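Local coordinates for heavy metal-binding domain-containing protein (Pediococcus pentosaceus, PDB 3QKB) that is of unknown function but may bind heavy-metal ions, and assembles into a group of five copies of a small alpha/beta chain, at residues Val37-Ser41 with Glu62-Leu67; Thr40-Met44 with Asp57-Asp61; Gly81-Glu87 with Val99-Gly104. One frame throughout, in Å; residues are numbered along the deposited sequence.

Overall arrangement
Interactions 1 and 2 join the same two elements, strand 31-44 and helix 56-73, along successive lengths of each, and share Thr40 and Ser41. Interaction 1 lies near the centre of the chain and is mostly apolar, with one lysine bond to a backbone oxygen. Interaction 2, about 9 Å away between centres, is only partly buried; a serine bond sits at its inner end and a leucine against a glutamine amide at the exposed one. Interaction 3 is buried too, but is built mainly on backbone bonds of the hairpin formed by strands 78-91 and 94-109, with a histidine-carboxylate bond on one face. Strand 94-109 pairs with strand 31-44, so all three contacts belong to one helix-covered sheet.

Interaction 1 of 3, residues Val37-Ser41 with Glu62-Leu67; sequences VEATS and EAKQKL
Ala39 points its CB toward the helix, where Lys66 CB meets it at 3.5 Å and Leu67 CD2 comes in beside it at 3.7 Å. The Leu67 branch reaches this place because CG stands anti to the carbonyl carbon (chi1 -73°), which swings a side chain that leaves the helix obliquely back over the strand. There CD2 lies against the peptide between Glu38 and Ala39, 3.4 Å from Ala39 N. The same methyl also touches Val37 CG2 at 3.8 Å, and the valine and leucine side chains slide past one another in opposite directions. Helix 56-73 thus rests on one face of the sheet over strand 31-44, the outermost strand within this chain on that side, and runs nearly antiparallel to it, the local axes 145° apart and 7.4 Å at closest approach. This layer of helix on sheet fits the beta/alpha-propeller described for the protein. Strand side chains alternate accordingly: Glu38 and Thr40 point away from the helix, and the Glu38 carboxylate is taken by Lys64 and Tyr84 of a neighbouring subunit. Lys66 slants across toward the strand, extended until a bend at its last torsion, and lays its aliphatic chain past Ala39 before NZ donates to Thr40 O at 3.2 Å. The ammonium approaches nearly along the C=O axis, the angle at the oxygen being 168°. One turn earlier in the helix, Glu62 stretches out, and its carboxylate ends beside Ser41, OE2 lying next to CB. Ser41 OG turns instead to Leu59 O of the same helix, with Ala63 CB at 3.8 Å from OG.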
# COMPACT_ATOMS: atom_id res chain seq x y z
N VAL A 37 6.16 12.09 -8.95
CA VAL A 37 7.60 11.88 -8.78
C VAL A 37 7.85 10.74 -7.83
O VAL A 37 7.04 10.45 -6.99
CB VAL A 37 8.33 13.12 -8.24
CG1 VAL A 37 8.35 14.23 -9.30
CG2 VAL A 37 7.70 13.59 -6.93
N GLU A 38 9.01 10.10 -7.99
CA GLU A 38 9.43 8.95 -7.19
C GLU A 38 10.92 9.09 -6.79
O GLU A 38 11.72 9.65 -7.54
CB GLU A 38 9.25 7.64 -7.95
CG GLU A 38 7.93 7.50 -8.69
CD GLU A 38 7.90 8.13 -10.09
OE1 GLU A 38 8.98 8.46 -10.67
OE2 GLU A 38 6.77 8.28 -10.60
N ALA A 39 11.26 8.54 -5.63
CA ALA A 39 12.63 8.47 -5.16
C ALA A 39 12.80 7.14 -4.46
O ALA A 39 11.84 6.64 -3.85
CB ALA A 39 12.92 9.62 -4.22
N THR A 40 13.99 6.56 -4.59
CA THR A 40 14.38 5.36 -3.86
C THR A 40 15.66 5.69 -3.04
O THR A 40 16.55 6.40 -3.52
CB THR A 40 14.64 4.16 -4.82
OG1 THR A 40 13.46 3.89 -5.59
CG2 THR A 40 15.07 2.92 -4.07
N SER A 41 15.71 5.19 -1.81
CA SER A 41 16.95 5.23 -1.03
C SER A 41 17.14 3.92 -0.34
O SER A 41 16.19 3.24 -0.01
CB SER A 41 16.89 6.35 0.00
OG SER A 41 15.71 6.23 0.77
N GLU A 62 15.76 10.58 3.73
CA GLU A 62 16.49 10.70 2.45
C GLU A 62 15.53 10.65 1.27
O GLU A 62 15.64 11.46 0.37
CB GLU A 62 17.56 9.59 2.31
CG GLU A 62 18.60 9.79 1.15
CD GLU A 62 19.50 8.55 0.92
OE1 GLU A 62 20.20 8.14 1.88
OE2 GLU A 62 19.49 7.98 -0.22
N ALA A 63 14.57 9.73 1.31
CA ALA A 63 13.54 9.63 0.27
C ALA A 63 12.74 10.92 0.13
O ALA A 63 12.58 11.42 -0.96
CB ALA A 63 12.63 8.46 0.54
N LYS A 64 12.30 11.49 1.26
CA LYS A 64 11.61 12.79 1.26
C LYS A 64 12.46 13.91 0.66
O LYS A 64 11.96 14.65 -0.17
CB LYS A 64 11.17 13.20 2.67
CG LYS A 64 9.98 12.45 3.17
CD LYS A 64 9.45 13.01 4.49
CE LYS A 64 10.33 12.68 5.68
NZ LYS A 64 9.67 13.08 6.97
N GLN A 65 13.73 14.03 1.07
CA GLN A 65 14.61 15.09 0.52
C GLN A 65 14.78 14.95 -0.99
O GLN A 65 14.77 15.94 -1.69
CB GLN A 65 16.00 15.13 1.19
CG GLN A 65 16.05 15.72 2.62
CD GLN A 65 15.49 17.15 2.71
OE1 GLN A 65 16.19 18.13 2.41
NE2 GLN A 65 14.23 17.27 3.12
N LYS A 66 14.93 13.72 -1.49
CA LYS A 66 15.01 13.48 -2.93
C LYS A 66 13.73 13.93 -3.62
O LYS A 66 13.80 14.58 -4.65
CB LYS A 66 15.28 12.00 -3.24
CG LYS A 66 16.71 11.52 -2.95
CD LYS A 66 16.91 10.09 -3.49
CE LYS A 66 18.24 9.48 -3.09
NZ LYS A 66 18.76 8.59 -4.18
N LEU A 67 12.58 13.57 -3.05
CA LEU A 67 11.27 13.93 -3.63
C LEU A 67 11.07 15.43 -3.64
O LEU A 67 10.63 15.97 -4.64
CB LEU A 67 10.11 13.24 -2.89
CG LEU A 67 9.90 11.72 -3.10
CD1 LEU A 67 8.75 11.23 -2.23
CD2 LEU A 67 9.66 11.34 -4.55

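Interaction 2 of 3, residues Thr40-Met44 with Asp57-Asp61; sequences TSSLM and DQLFD
Ser41 OG donates to Leu59 O at 2.9 Å, tying a strand side chain to a main-chain carbonyl of the helix. This is the helix-on-sheet layer of the alpha/beta fold, strand 31-44 against the first turns of helix 56-73, with local axes 7.8 Å apart and running nearly antiparallel at 153°. Leu59 O also lies 2.8 Å from Ala63 N, one turn further on. The serine hydroxyl comes at the oxygen from the side, with a C=O...OG angle of 119° and OG tilted out of the carbonyl plane. Its first torsion, 53°, sets OG between the backbone N and the carbonyl carbon, bringing the hydroxyl up to the helix.

Leu59 itself points toward the strand. Its CD2 methyl lies over the backbone of Ser42, 3.5 Å from Ser42 C, while Ser42 turns its own side chain away from the helix and packs on Tyr53 of a neighbouring subunit. Leu59 also rests on Leu98 and Val100 of the adjacent strand 94-109, so this leucine bridges two strands of the sheet. Leu43, two residues beyond Ser41 and on the same face of the strand, meets Leu59 obliquely, the two CD2 methyls 3.9 Å apart. Toward solvent, the partner of Leu43 is Gln58, whose side chain is extended beyond CG and crosses the leucine at about a right angle. Its amide group meets the leucine methyl, with Gln58 NE2 3.5 Å and Gln58 OE1 3.9 Å from Leu43 CD2.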
# COMPACT_ATOMS: atom_id res chain seq x y z
N THR A 40 13.99 6.56 -4.59
CA THR A 40 14.38 5.36 -3.86
C THR A 40 15.66 5.69 -3.04
O THR A 40 16.55 6.40 -3.52
CB THR A 40 14.64 4.16 -4.82
OG1 THR A 40 13.46 3.89 -5.59
CG2 THR A 40 15.07 2.92 -4.07
N SER A 41 15.71 5.19 -1.81
CA SER A 41 16.95 5.23 -1.03
C SER A 41 17.14 3.92 -0.34
O SER A 41 16.19 3.24 -0.01
CB SER A 41 16.89 6.35 0.00
OG SER A 41 15.71 6.23 0.77
N SER A 42 18.41 3.57 -0.12
CA SER A 42 18.78 2.29 0.41
C SER A 42 20.08 2.34 1.22
O SER A 42 20.87 3.30 1.10
CB SER A 42 18.92 1.27 -0.72
OG SER A 42 20.08 1.53 -1.51
N LEU A 43 20.27 1.32 2.06
CA LEU A 43 21.54 1.13 2.75
C LEU A 43 21.83 -0.32 2.94
O LEU A 43 20.94 -1.12 2.91
CB LEU A 43 21.56 1.88 4.09
CG LEU A 43 20.60 1.46 5.21
CD1 LEU A 43 21.11 0.24 5.95
CD2 LEU A 43 20.40 2.66 6.19
N MSE A 44 23.10 -0.64 3.16
CA MSE A 44 23.57 -2.00 3.38
C MSE A 44 23.82 -2.21 4.88
O MSE A 44 24.56 -1.43 5.49
CB MSE A 44 24.86 -2.25 2.59
CG MSE A 44 25.33 -3.70 2.58
SE MSE A 44 27.09 -3.91 1.82
CE MSE A 44 26.60 -4.73 0.17
N ASP A 57 14.63 4.77 9.51
CA ASP A 57 14.34 6.19 9.78
C ASP A 57 15.08 7.13 8.82
O ASP A 57 14.45 7.96 8.14
CB ASP A 57 14.70 6.54 11.25
CG ASP A 57 13.70 5.92 12.29
OD1 ASP A 57 12.66 5.26 11.91
OD2 ASP A 57 13.99 6.10 13.50
N GLN A 58 16.40 6.92 8.71
CA GLN A 58 17.28 7.63 7.75
C GLN A 58 16.73 7.65 6.35
O GLN A 58 16.80 8.67 5.66
CB GLN A 58 18.64 6.94 7.62
CG GLN A 58 19.45 6.72 8.85
CD GLN A 58 20.51 5.69 8.60
OE1 GLN A 58 20.71 4.77 9.41
NE2 GLN A 58 21.19 5.81 7.46
N LEU A 59 16.30 6.47 5.90
CA LEU A 59 15.96 6.23 4.52
C LEU A 59 14.68 6.97 4.15
O LEU A 59 14.58 7.52 3.06
CB LEU A 59 15.83 4.72 4.25
CG LEU A 59 17.09 3.87 4.39
CD1 LEU A 59 16.73 2.42 4.23
CD2 LEU A 59 18.15 4.25 3.38
N PHE A 60 13.71 6.99 5.05
CA PHE A 60 12.51 7.80 4.85
C PHE A 60 12.86 9.29 4.69
O PHE A 60 12.34 9.94 3.79
CB PHE A 60 11.51 7.64 6.00
CG PHE A 60 10.83 6.30 6.05
CD1 PHE A 60 9.99 5.89 5.02
CD2 PHE A 60 11.01 5.45 7.14
CE1 PHE A 60 9.36 4.64 5.06
CE2 PHE A 60 10.38 4.20 7.19
CZ PHE A 60 9.55 3.80 6.15
N ASP A 61 13.74 9.81 5.56
CA ASP A 61 14.20 11.21 5.46
C ASP A 61 14.86 11.48 4.13
O ASP A 61 14.56 12.48 3.48
CB ASP A 61 15.20 11.56 6.59
CG ASP A 61 14.52 12.17 7.82
OD1 ASP A 61 13.32 11.90 8.07
OD2 ASP A 61 15.21 12.93 8.56

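Interaction 3 of 3, residues Gly81-Glu87 with Val99-Gly104; sequences GLKYNTE and VVHGYG
His101 NE2 donates to Glu87 OE1 at 2.5 Å, using the syn lone pair of the carboxylate oxygen. Imidazole and carboxylate are nearly coplanar, 29° between their planes, although the side chains cross at about a right angle: the glutamate bends at its second torsion (chi2 94°) and brings its carboxylate to the edge of the ring. ND1, at the other side of the imidazole, is bonded to Thr40 OG1, so both ring nitrogens are bonded, which should limit rotation of the ring. Glu87 OE2 goes to Thr86 OG1 of a neighbouring subunit. With an alanine at Glu87, His101 NE2 and that threonine would probably lose their carboxylate partner, and the imidazole would be less firmly set.

These side chains stand on the ladder of an antiparallel beta hairpin, strands 78-91 and 94-109. Three hydrogen-bonded pairs, Lys83 with Tyr103, Asn85 with His101 and Glu87 with Val99, each exchange two backbone bonds; Asn85 N to His101 O is 2.8 Å and Lys83 N to Tyr103 O 2.9 Å. On the face that carries these residues, Lys83 CB makes an off-centre CH-pi contact with the Tyr103 ring, 4.2 Å from its centroid. Asn85 OD1 lies at the edge of the same ring, the amide and ring planes almost perpendicular. Asn85 ND2 and Tyr103 OH both continue to the backbone of Tyr84 in the neighbouring subunit. The other face looks toward helix 56-73. There Thr86 and Val100 lie side by side, CG2 to CG2 3.9 Å, and Tyr84 CD1 meets Val100 CG1 at 3.9 Å. Gly102 pairs with Tyr84, and with no side chain on the glycine the ring comes close to the backbone, Tyr84 CD1 being 3.8 Å from Gly102 CA.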
# COMPACT_ATOMS: atom_id res chain seq x y z
N GLY A 81 -0.30 13.35 -1.65
CA GLY A 81 -0.49 11.94 -1.95
C GLY A 81 0.73 11.07 -1.70
O GLY A 81 0.88 10.06 -2.37
N LEU A 82 1.60 11.46 -0.76
CA LEU A 82 2.80 10.67 -0.47
C LEU A 82 2.44 9.27 0.00
O LEU A 82 1.55 9.10 0.84
CB LEU A 82 3.66 11.35 0.60
CG LEU A 82 4.97 10.65 1.05
CD1 LEU A 82 5.92 10.41 -0.12
CD2 LEU A 82 5.64 11.47 2.15
N LYS A 83 3.11 8.29 -0.58
CA LYS A 83 3.16 6.93 -0.05
C LYS A 83 4.60 6.42 -0.06
O LYS A 83 5.45 6.96 -0.78
CB LYS A 83 2.28 5.98 -0.86
CG LYS A 83 0.81 6.34 -0.91
CD LYS A 83 0.07 6.24 0.47
CE LYS A 83 -1.36 6.89 0.43
NZ LYS A 83 -1.47 8.27 -0.31
N TYR A 84 4.85 5.40 0.76
CA TYR A 84 6.14 4.72 0.82
C TYR A 84 5.95 3.23 0.62
O TYR A 84 5.10 2.63 1.26
CB TYR A 84 6.77 4.87 2.18
CG TYR A 84 7.16 6.25 2.61
CD1 TYR A 84 8.12 6.96 1.94
CD2 TYR A 84 6.65 6.78 3.79
CE1 TYR A 84 8.54 8.22 2.41
CE2 TYR A 84 7.04 8.01 4.25
CZ TYR A 84 7.98 8.73 3.57
OH TYR A 84 8.34 9.96 4.08
N ASN A 85 6.77 2.62 -0.23
CA ASN A 85 6.98 1.18 -0.21
C ASN A 85 8.30 0.89 0.49
O ASN A 85 9.24 1.68 0.36
CB ASN A 85 7.00 0.61 -1.64
CG ASN A 85 5.69 0.81 -2.38
OD1 ASN A 85 4.72 1.36 -1.83
ND2 ASN A 85 5.65 0.36 -3.64
N THR A 86 8.36 -0.23 1.21
CA THR A 86 9.58 -0.68 1.89
C THR A 86 9.88 -2.13 1.53
O THR A 86 8.97 -2.94 1.33
CB THR A 86 9.45 -0.56 3.42
OG1 THR A 86 8.16 -1.02 3.84
CG2 THR A 86 9.61 0.86 3.85
N GLU A 87 11.18 -2.46 1.43
CA GLU A 87 11.64 -3.88 1.35
C GLU A 87 12.83 -4.13 2.24
O GLU A 87 13.66 -3.23 2.45
CB GLU A 87 12.04 -4.26 -0.08
CG GLU A 87 10.91 -4.25 -1.12
CD GLU A 87 10.79 -2.94 -1.87
OE1 GLU A 87 11.82 -2.43 -2.36
OE2 GLU A 87 9.67 -2.45 -1.99
N VAL A 99 15.53 -0.92 1.90
CA VAL A 99 15.16 -0.09 0.76
C VAL A 99 13.82 0.60 1.05
O VAL A 99 12.87 -0.06 1.47
CB VAL A 99 15.01 -0.97 -0.50
CG1 VAL A 99 14.59 -0.12 -1.76
CG2 VAL A 99 16.28 -1.80 -0.72
N VAL A 100 13.79 1.92 0.86
CA VAL A 100 12.54 2.70 0.84
C VAL A 100 12.32 3.26 -0.57
O VAL A 100 13.27 3.73 -1.20
CB VAL A 100 12.59 3.88 1.83
CG1 VAL A 100 11.43 4.87 1.57
CG2 VAL A 100 12.54 3.37 3.24
N HIS A 101 11.07 3.19 -1.05
CA HIS A 101 10.64 3.97 -2.21
C HIS A 101 9.61 4.94 -1.73
O HIS A 101 8.65 4.53 -1.09
CB HIS A 101 10.00 3.08 -3.26
CG HIS A 101 10.74 1.82 -3.50
ND1 HIS A 101 11.89 1.79 -4.25
CD2 HIS A 101 10.52 0.56 -3.06
CE1 HIS A 101 12.36 0.55 -4.26
NE2 HIS A 101 11.54 -0.21 -3.55
N GLY A 102 9.79 6.21 -2.06
CA GLY A 102 8.77 7.25 -1.80
C GLY A 102 8.22 7.78 -3.11
O GLY A 102 8.97 7.93 -4.08
N TYR A 103 6.91 8.05 -3.16
CA TYR A 103 6.34 8.71 -4.32
C TYR A 103 5.14 9.54 -3.98
O TYR A 103 4.52 9.35 -2.94
CB TYR A 103 5.99 7.70 -5.41
CG TYR A 103 4.88 6.73 -5.05
CD1 TYR A 103 5.14 5.57 -4.31
CD2 TYR A 103 3.58 6.93 -5.49
CE1 TYR A 103 4.12 4.64 -3.99
CE2 TYR A 103 2.55 6.01 -5.17
CZ TYR A 103 2.83 4.88 -4.41
OH TYR A 103 1.81 3.98 -4.11
N GLY A 104 4.83 10.49 -4.87
CA GLY A 104 3.73 11.44 -4.64
C GLY A 104 3.49 12.36 -5.82
O GLY A 104 4.19 12.26 -6.83